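Local coordinates for tyrosine--tRNA ligase (Pyrococcus horikoshii, PDB 2CYC), which probably catalyses the two-step attachment of tyrosine to its cognate tRNA, activating the amino acid with ATP before transferring it to the tRNA acceptor end, at residues A[5-10]-A[22-27]; A[356-359]-A[363-366]. All blocks are in the same frame, centred on the assembly; numbering follows the deposited sequence.

Interaction 1: residues A[5-10]-A[22-27]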
loop_
_atom_site.group_PDB
_atom_site.type_symbol
_atom_site.label_atom_id
_atom_site.label_comp_id
_atom_site.label_asym_id
_atom_site.label_seq_id
_atom_site.Cartn_x
_atom_site.Cartn_y
_atom_site.Cartn_z
ATOM N N GLU A 5 -8.902 24.194 -32.266
ATOM C CA GLU A 5 -8.889 25.216 -31.239
ATOM C C GLU A 5 -8.883 24.574 -29.845
ATOM O O GLU A 5 -8.260 25.099 -28.913
ATOM C CB GLU A 5 -10.111 26.116 -31.411
ATOM C CG GLU A 5 -10.248 27.197 -30.372
ATOM C CD GLU A 5 -11.342 28.198 -30.731
ATOM O OE1 GLU A 5 -11.666 29.059 -29.882
ATOM O OE2 GLU A 5 -11.870 28.122 -31.867
ATOM N N ARG A 6 -9.563 23.437 -29.702
ATOM C CA ARG A 6 -9.602 22.738 -28.406
ATOM C C ARG A 6 -8.210 22.201 -28.066
ATOM O O ARG A 6 -7.739 22.328 -26.937
ATOM C CB ARG A 6 -10.599 21.571 -28.446
ATOM C CG ARG A 6 -12.032 22.025 -28.672
ATOM C CD ARG A 6 -12.949 21.515 -27.564
ATOM N NE ARG A 6 -13.420 20.191 -27.891
ATOM C CZ ARG A 6 -14.123 19.398 -27.092
ATOM N NH1 ARG A 6 -14.466 19.764 -25.859
ATOM N NH2 ARG A 6 -14.507 18.226 -27.555
ATOM N N ILE A 7 -7.568 21.589 -29.056
ATOM C CA ILE A 7 -6.229 21.054 -28.880
ATOM C C ILE A 7 -5.263 22.166 -28.506
ATOM O O ILE A 7 -4.463 22.010 -27.587
ATOM C CB ILE A 7 -5.739 20.363 -30.170
ATOM C CG1 ILE A 7 -6.506 19.045 -30.350
ATOM C CG2 ILE A 7 -4.220 20.148 -30.112
ATOM C CD1 ILE A 7 -6.198 18.295 -31.648
ATOM N N ASN A 8 -5.346 23.296 -29.206
ATOM C CA ASN A 8 -4.450 24.416 -28.919
ATOM C C ASN A 8 -4.624 24.963 -27.504
ATOM O O ASN A 8 -3.661 25.400 -26.886
ATOM C CB ASN A 8 -4.651 25.558 -29.920
ATOM C CG ASN A 8 -4.073 25.248 -31.284
ATOM O OD1 ASN A 8 -3.202 24.388 -31.422
ATOM N ND2 ASN A 8 -4.542 25.961 -32.298
ATOM N N LEU A 9 -5.853 24.964 -27.000
ATOM C CA LEU A 9 -6.105 25.446 -25.643
ATOM C C LEU A 9 -5.360 24.531 -24.657
ATOM O O LEU A 9 -4.786 24.995 -23.669
ATOM C CB LEU A 9 -7.609 25.419 -25.331
ATOM C CG LEU A 9 -8.510 26.670 -25.258
ATOM C CD1 LEU A 9 -7.715 27.951 -25.347
ATOM C CD2 LEU A 9 -9.553 26.597 -26.366
ATOM N N VAL A 10 -5.370 23.226 -24.923
ATOM C CA VAL A 10 -4.687 22.287 -24.031
ATOM C C VAL A 10 -3.173 22.463 -24.159
ATOM O O VAL A 10 -2.440 22.434 -23.169
ATOM C CB VAL A 10 -5.061 20.822 -24.372
ATOM C CG1 VAL A 10 -4.202 19.842 -23.556
ATOM C CG2 VAL A 10 -6.530 20.591 -24.089
ATOM N N GLU A 22 -1.874 12.822 -29.913
ATOM C CA GLU A 22 -2.677 11.889 -30.682
ATOM C C GLU A 22 -3.830 11.318 -29.846
ATOM O O GLU A 22 -4.960 11.230 -30.323
ATOM C CB GLU A 22 -1.806 10.745 -31.199
ATOM C CG GLU A 22 -2.612 9.602 -31.796
ATOM C CD GLU A 22 -1.743 8.438 -32.257
ATOM O OE1 GLU A 22 -2.310 7.374 -32.577
ATOM O OE2 GLU A 22 -0.500 8.584 -32.301
ATOM N N ASN A 23 -3.554 10.930 -28.602
ATOM C CA ASN A 23 -4.616 10.368 -27.771
ATOM C C ASN A 23 -5.622 11.457 -27.392
ATOM O O ASN A 23 -6.827 11.205 -27.302
ATOM C CB ASN A 23 -4.044 9.716 -26.506
ATOM C CG ASN A 23 -5.104 8.940 -25.729
ATOM O OD1 ASN A 23 -5.117 8.939 -24.495
ATOM N ND2 ASN A 23 -5.993 8.269 -26.453
ATOM N N LEU A 24 -5.123 12.673 -27.188
ATOM C CA LEU A 24 -5.979 13.803 -26.841
ATOM C C LEU A 24 -6.985 14.044 -27.960
ATOM O O LEU A 24 -8.182 14.212 -27.717
ATOM C CB LEU A 24 -5.129 15.064 -26.632
ATOM C CG LEU A 24 -5.881 16.390 -26.448
ATOM C CD1 LEU A 24 -6.632 16.398 -25.111
ATOM C CD2 LEU A 24 -4.882 17.543 -26.514
ATOM N N ARG A 25 -6.483 14.075 -29.192
ATOM C CA ARG A 25 -7.325 14.296 -30.358
ATOM C C ARG A 25 -8.344 13.165 -30.461
ATOM O O ARG A 25 -9.515 13.390 -30.751
ATOM C CB ARG A 25 -6.457 14.359 -31.618
ATOM C CG ARG A 25 -7.239 14.447 -32.928
ATOM C CD ARG A 25 -6.274 14.650 -34.079
ATOM N NE ARG A 25 -6.890 14.451 -35.382
ATOM C CZ ARG A 25 -6.222 14.542 -36.527
ATOM N NH1 ARG A 25 -6.846 14.345 -37.676
ATOM N NH2 ARG A 25 -4.924 14.831 -36.517
ATOM N N HIS A 26 -7.880 11.948 -30.219
ATOM C CA HIS A 26 -8.737 10.778 -30.244
ATOM C C HIS A 26 -9.880 10.977 -29.240
ATOM O O HIS A 26 -11.050 10.772 -29.572
ATOM C CB HIS A 26 -7.912 9.540 -29.879
ATOM C CG HIS A 26 -8.714 8.280 -29.773
ATOM N ND1 HIS A 26 -9.457 7.779 -30.821
ATOM C CD2 HIS A 26 -8.874 7.411 -28.748
ATOM C CE1 HIS A 26 -10.038 6.653 -30.446
ATOM N NE2 HIS A 26 -9.699 6.407 -29.192
ATOM N N LEU A 27 -9.544 11.382 -28.015
ATOM C CA LEU A 27 -10.576 11.602 -27.005
ATOM C C LEU A 27 -11.590 12.656 -27.449
ATOM O O LEU A 27 -12.785 12.493 -27.231
ATOM C CB LEU A 27 -9.962 12.020 -25.666
ATOM C CG LEU A 27 -9.045 11.011 -24.967
ATOM C CD1 LEU A 27 -8.849 11.441 -23.516
ATOM C CD2 LEU A 27 -9.653 9.620 -25.024
#

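Interaction 2: residues A[356-359]-A[363-366]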
loop_
_atom_site.group_PDB
_atom_site.type_symbol
_atom_site.label_atom_id
_atom_site.label_comp_id
_atom_site.label_asym_id
_atom_site.label_seq_id
_atom_site.Cartn_x
_atom_site.Cartn_y
_atom_site.Cartn_z
ATOM N N ARG A 356 -6.655 41.879 -2.086
ATOM C CA ARG A 356 -7.890 42.473 -1.585
ATOM C C ARG A 356 -8.771 41.444 -0.888
ATOM O O ARG A 356 -9.380 41.742 0.138
ATOM C CB ARG A 356 -8.679 43.160 -2.709
ATOM C CG ARG A 356 -8.229 44.603 -2.951
ATOM C CD ARG A 356 -9.167 45.387 -3.873
ATOM N NE ARG A 356 -9.120 44.947 -5.269
ATOM C CZ ARG A 356 -10.000 44.120 -5.828
ATOM N NH1 ARG A 356 -9.876 43.775 -7.108
ATOM N NH2 ARG A 356 -11.010 43.642 -5.107
ATOM N N TYR A 357 -8.835 40.233 -1.430
ATOM C CA TYR A 357 -9.657 39.214 -0.809
ATOM C C TYR A 357 -9.109 38.830 0.560
ATOM O O TYR A 357 -9.841 38.823 1.557
ATOM C CB TYR A 357 -9.759 37.960 -1.688
ATOM C CG TYR A 357 -10.559 36.866 -1.013
ATOM C CD1 TYR A 357 -9.955 36.000 -0.106
ATOM C CD2 TYR A 357 -11.939 36.774 -1.192
ATOM C CE1 TYR A 357 -10.700 35.084 0.620
ATOM C CE2 TYR A 357 -12.699 35.850 -0.472
ATOM C CZ TYR A 357 -12.069 35.014 0.440
ATOM O OH TYR A 357 -12.800 34.132 1.207
ATOM N N PHE A 358 -7.821 38.515 0.624
ATOM C CA PHE A 358 -7.266 38.120 1.900
ATOM C C PHE A 358 -7.205 39.256 2.901
ATOM O O PHE A 358 -7.112 39.022 4.100
ATOM C CB PHE A 358 -5.904 37.465 1.707
ATOM C CG PHE A 358 -5.999 36.078 1.127
ATOM C CD1 PHE A 358 -5.646 35.829 -0.198
ATOM C CD2 PHE A 358 -6.488 35.023 1.901
ATOM C CE1 PHE A 358 -5.776 34.541 -0.748
ATOM C CE2 PHE A 358 -6.622 33.733 1.366
ATOM C CZ PHE A 358 -6.264 33.493 0.036
ATOM N N GLU A 359 -7.281 40.487 2.414
ATOM C CA GLU A 359 -7.258 41.636 3.301
ATOM C C GLU A 359 -8.617 41.789 3.978
ATOM O O GLU A 359 -8.696 42.146 5.154
ATOM C CB GLU A 359 -6.908 42.894 2.508
ATOM C CG GLU A 359 -5.401 43.135 2.408
ATOM C CD GLU A 359 -5.017 44.108 1.303
ATOM O OE1 GLU A 359 -5.881 44.901 0.871
ATOM O OE2 GLU A 359 -3.843 44.086 0.871
ATOM N N GLU A 363 -9.156 35.549 8.159
ATOM C CA GLU A 363 -9.128 34.240 8.812
ATOM C C GLU A 363 -8.082 33.298 8.197
ATOM O O GLU A 363 -7.223 32.771 8.902
ATOM C CB GLU A 363 -10.508 33.573 8.748
ATOM C CG GLU A 363 -11.661 34.411 9.304
ATOM C CD GLU A 363 -11.944 35.661 8.475
ATOM O OE1 GLU A 363 -12.168 35.538 7.249
ATOM O OE2 GLU A 363 -11.947 36.769 9.056
ATOM N N PRO A 364 -8.138 33.094 6.869
ATOM C CA PRO A 364 -7.189 32.206 6.188
ATOM C C PRO A 364 -5.712 32.443 6.519
ATOM O O PRO A 364 -5.003 31.517 6.915
ATOM C CB PRO A 364 -7.505 32.436 4.712
ATOM C CG PRO A 364 -8.992 32.691 4.727
ATOM C CD PRO A 364 -9.130 33.633 5.917
ATOM N N LEU A 365 -5.249 33.676 6.366
ATOM C CA LEU A 365 -3.853 33.975 6.643
ATOM C C LEU A 365 -3.510 33.884 8.126
ATOM O O LEU A 365 -2.377 33.558 8.486
ATOM C CB LEU A 365 -3.486 35.350 6.076
ATOM C CG LEU A 365 -3.448 35.368 4.543
ATOM C CD1 LEU A 365 -2.937 36.728 4.043
ATOM C CD2 LEU A 365 -2.538 34.235 4.052
ATOM N N GLU A 366 -4.480 34.167 8.991
ATOM C CA GLU A 366 -4.235 34.064 10.424
ATOM C C GLU A 366 -4.017 32.578 10.729
ATOM O O GLU A 366 -3.104 32.212 11.467
ATOM C CB GLU A 366 -5.425 34.622 11.212
ATOM C CG GLU A 366 -5.671 36.099 10.921
ATOM C CD GLU A 366 -6.872 36.675 11.653
ATOM O OE1 GLU A 366 -7.976 36.093 11.557
ATOM O OE2 GLU A 366 -6.710 37.724 12.313
HETATM O O HOH W 1 -6.522 36.246 5.174
#

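Interaction 1: residues A[5-10]-A[22-27]
Leu24 and Arg25 meet Val10 and Ile7 where two N-terminal helices, 3-11 and 21-30, pack beside the mixed sheet of the Rossmann-like nucleotide-binding fold of a class I synthetase, with strand 15-19 lying between them in the chain. The axes of the two short segments run 134° apart in direction and approach to 10.6 Å, so the segments are roughly antiparallel but well off it, and the contact is carried by a few apolar groups. Leu24 and Val10 form the buried part. The CA-CB bond of Leu24 points toward the other segment, and with CG anti to the backbone N (chi1 172°) CD2 meets Val10 CG1 tip to tip at 3.8 Å. The same methyl lies 4.4 Å from Ile7 CG1, a looser touch. Val10 also rests on Val221 of strand 214-223, and Leu27 on Leu216 and Val219, which ties both helices to the sheet. Arg25 runs extended from CG to NE and leads its guanidinium away from residues 5-10, NE in a salt bridge to Glu29; the side chain also touches Ile3 of helix 3-11. Against residues 5-10 its root does the touching, crossed obliquely by Ile7, whose CD1 sits 3.9 Å from Arg25 CB and 4.2 Å from Arg25 CG.

Interaction 2: residues A[356-359]-A[363-366]
Two consecutive C-terminal helices, 352-360 and 363-370, joined by a tight link, pack against each other through Phe358, Pro364 and Leu365. The chain bends enough between them to bring the CA atoms of Phe358 and Leu365 to 7.2 Å, although six residues lie between them. Phe358 is buried and acts as the wedge. Its CG lies opposite the carbonyl carbon (chi1 -73°), and the ring turns one edge to the second helix. Pro364 CB approaches that edge close to the ring plane, 3.7 Å from Phe358 CE2, so the pyrrolidine borders the ring instead of stacking on it. Leu365 crosses the phenylalanine at about a right angle: its CD1 lies on Phe358 CB, at the base of the side chain, at 3.8 Å, while its CG approaches the ring atom Phe358 CD2 obliquely at 4.0 Å. One face of the ring is taken by the neighbouring Tyr357, whose CD1 stands 4.0 Å above its centre. His264 makes an edge-to-face contact with Phe358, while Val100 of helix 87-108 also touches it and Tyr97 of that helix touches Leu365; the helix pair is thereby packed onto the body of the chain. The polar link between the two segments is water-mediated. Water 1, which lies in the plane of the Phe358 ring at its edge, donates to Phe358 O at 3.0 Å and accepts from Leu365 N at 3.1 Å.

Interactions 1 and 2 are independent: they lie on opposite sides of the chain's centre, their own centres 38 Å apart and their nearest atoms about 24 Å apart, and they share no helix. Both join helices close in sequence, but interaction 1 has a strand between its partners whereas interaction 2 has only a short turn. Interaction 1 grades from buried aliphatic groups, Val10 among them touching the sheet, to an exposed arginine at its margin. Interaction 2 is the more buried in proportion (two of three touching residues against two of four), is built round an aromatic ring, and adds a bridging water between main-chain atoms. Neither reaches the tyrosine pocket or the second subunit.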